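Local structure of amine oxidase domain-containing protein (Pyrococcus furiosus, 3NRN) at residues A[15-20]-A[197-202]. The protein is of unknown function but binds adenosine monophosphate and is probably an oxidoreductase related to the flavin-containing amine oxidases. Residues are numbered along the deposited sequence; the frame is centred on the assembly and turned at random.
Sequences AGAFLA and RIIMEN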
loop_
_atom_site.group_PDB
_atom_site.type_symbol
_atom_site.label_atom_id
_atom_site.label_comp_id
_atom_site.label_asym_id
_atom_site.label_seq_id
_atom_site.Cartn_x
_atom_site.Cartn_y
_atom_site.Cartn_z
ATOM N N ALA A 15 -7.278 -3.165 12.248
ATOM C CA ALA A 15 -7.159 -4.011 13.429
ATOM C C ALA A 15 -8.157 -3.595 14.508
ATOM O O ALA A 15 -8.813 -4.443 15.115
ATOM C CB ALA A 15 -5.747 -3.942 13.969
ATOM N N GLY A 16 -8.263 -2.288 14.741
ATOM C CA GLY A 16 -9.181 -1.785 15.747
ATOM C C GLY A 16 -10.622 -2.135 15.422
ATOM O O GLY A 16 -11.410 -2.498 16.299
ATOM N N ALA A 17 -10.974 -2.024 14.152
ATOM C CA ALA A 17 -12.320 -2.333 13.721
ATOM C C ALA A 17 -12.612 -3.825 13.891
ATOM O O ALA A 17 -13.658 -4.201 14.419
ATOM C CB ALA A 17 -12.500 -1.927 12.271
ATOM N N PHE A 18 -11.688 -4.675 13.452
ATOM C CA PHE A 18 -11.894 -6.120 13.554
ATOM C C PHE A 18 -12.083 -6.561 14.997
ATOM O O PHE A 18 -12.995 -7.334 15.313
ATOM C CB PHE A 18 -10.709 -6.891 12.953
ATOM C CG PHE A 18 -10.914 -8.386 12.918
ATOM C CD1 PHE A 18 -11.513 -8.993 11.817
ATOM C CD2 PHE A 18 -10.539 -9.183 14.000
ATOM C CE1 PHE A 18 -11.734 -10.383 11.795
ATOM C CE2 PHE A 18 -10.755 -10.572 13.992
ATOM C CZ PHE A 18 -11.356 -11.172 12.883
ATOM N N LEU A 19 -11.214 -6.064 15.871
ATOM C CA LEU A 19 -11.258 -6.419 17.279
ATOM C C LEU A 19 -12.461 -5.826 18.011
ATOM O O LEU A 19 -13.030 -6.471 18.892
ATOM C CB LEU A 19 -9.952 -5.998 17.957
ATOM C CG LEU A 19 -8.708 -6.748 17.461
ATOM C CD1 LEU A 19 -7.451 -6.145 18.069
ATOM C CD2 LEU A 19 -8.819 -8.232 17.824
ATOM N N ALA A 20 -12.853 -4.608 17.651
ATOM C CA ALA A 20 -14.006 -3.976 18.294
ATOM C C ALA A 20 -15.251 -4.778 17.932
ATOM O O ALA A 20 -16.122 -5.018 18.771
ATOM C CB ALA A 20 -14.154 -2.547 17.824
ATOM N N ARG A 197 -16.441 4.521 11.760
ATOM C CA ARG A 197 -17.823 4.271 12.160
ATOM C C ARG A 197 -17.951 2.920 12.855
ATOM O O ARG A 197 -18.640 2.796 13.865
ATOM C CB ARG A 197 -18.749 4.291 10.938
ATOM C CG ARG A 197 -20.153 3.738 11.208
ATOM C CD ARG A 197 -20.973 3.619 9.928
ATOM N NE ARG A 197 -20.534 2.510 9.079
ATOM C CZ ARG A 197 -20.676 1.224 9.391
ATOM N NH1 ARG A 197 -21.244 0.874 10.536
ATOM N NH2 ARG A 197 -20.262 0.281 8.554
ATOM N N ILE A 198 -17.284 1.910 12.307
ATOM C CA ILE A 198 -17.354 0.567 12.866
ATOM C C ILE A 198 -16.767 0.492 14.267
ATOM O O ILE A 198 -17.285 -0.222 15.131
ATOM C CB ILE A 198 -16.641 -0.445 11.950
ATOM C CG1 ILE A 198 -17.399 -0.555 10.625
ATOM C CG2 ILE A 198 -16.541 -1.797 12.636
ATOM C CD1 ILE A 198 -16.636 -1.280 9.540
ATOM N N ILE A 199 -15.681 1.219 14.487
ATOM C CA ILE A 199 -15.037 1.237 15.795
ATOM C C ILE A 199 -15.914 1.959 16.824
ATOM O O ILE A 199 -16.079 1.498 17.957
ATOM C CB ILE A 199 -13.669 1.963 15.732
ATOM C CG1 ILE A 199 -12.709 1.191 14.829
ATOM C CG2 ILE A 199 -13.066 2.086 17.134
ATOM C CD1 ILE A 199 -11.372 1.886 14.627
HETATM N N MSE A 200 -16.476 3.093 16.424
HETATM C CA MSE A 200 -17.304 3.871 17.335
HETATM C C MSE A 200 -18.635 3.193 17.647
HETATM O O MSE A 200 -19.162 3.339 18.747
HETATM C CB MSE A 200 -17.529 5.274 16.767
HETATM C CG MSE A 200 -16.228 6.050 16.550
HETATM SE SE MSE A 200 -15.261 6.284 18.076
HETATM C CE MSE A 200 -14.348 4.791 18.189
ATOM N N GLU A 201 -19.173 2.438 16.695
ATOM C CA GLU A 201 -20.438 1.755 16.929
ATOM C C GLU A 201 -20.229 0.435 17.663
ATOM O O GLU A 201 -21.183 -0.263 17.992
ATOM C CB GLU A 201 -21.171 1.524 15.604
ATOM C CG GLU A 201 -21.344 2.805 14.800
ATOM C CD GLU A 201 -22.340 2.683 13.664
ATOM O OE1 GLU A 201 -22.437 1.596 13.057
ATOM O OE2 GLU A 201 -23.014 3.693 13.367
ATOM N N ASN A 202 -18.975 0.093 17.932
ATOM C CA ASN A 202 -18.683 -1.144 18.639
ATOM C C ASN A 202 -17.951 -0.893 19.949
ATOM O O ASN A 202 -17.021 -1.623 20.307
ATOM C CB ASN A 202 -17.873 -2.087 17.753
ATOM C CG ASN A 202 -18.741 -2.819 16.744
ATOM O OD1 ASN A 202 -19.429 -3.776 17.086
ATOM N ND2 ASN A 202 -18.718 -2.363 15.497
HETATM O O HOH W 1 -16.673 -4.141 21.344
#
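Ile199 lies against the backbone of Gly16 and Ala17, where helix 10-21 presents Gly16, Ala17 and Ala20 to segment 197-202, consistent with the close approach of the backbones (CA of Ala17 to CA of Ile199 4.9 Å). Traced from CB to its tip, the isoleucine meets that backbone step by step. Its CB does not aim straight at the partner helix, but CG1, set anti to the carbonyl carbon (chi1 -64°), swings across and rests 3.7 Å from Ala17 CA, with Ala17 CB a little farther off. The extended second torsion then carries CD1 along the backbone, where it lies 4.0 Å from Ala17 N and close to Gly16 C. Beyond the two segments, the isoleucine also touches Leu13 and Ile206.

Ala17 is shared by neighbouring isoleucines: its CB also meets Ile198 CG2 at 4.1 Å. Leu72 of helix 64-72 touches both Ala17 and Ile198.

One turn on, Ala20 and Asn202 meet CB to CB at 3.7 Å. The asparagine stands just past the end of helix 188-200 and turns its amide back: ND2 gives a nearly straight hydrogen bond (170°) to Ile198 O at 2.6 Å, with the oxygen practically in the amide plane. That bond fixes the side chain's rotation while its CB packs 3.6 Å from Ala20 O. A water lies within hydrogen-bonding distance of both Ala20 O and Asn202 O and can bridge them, though it has further acceptors in reach.

Helix 10-21 follows the first strand of the parallel sheet, as in a Rossmann-type nucleotide-binding unit, and the bound AMP is about 12 Å from the Ile199 side chain. With no direct hydrogen bond between the segments, their association rests on close apolar fit and a possible water bridge, the amide N-H of Asn202 being spent on its own segment.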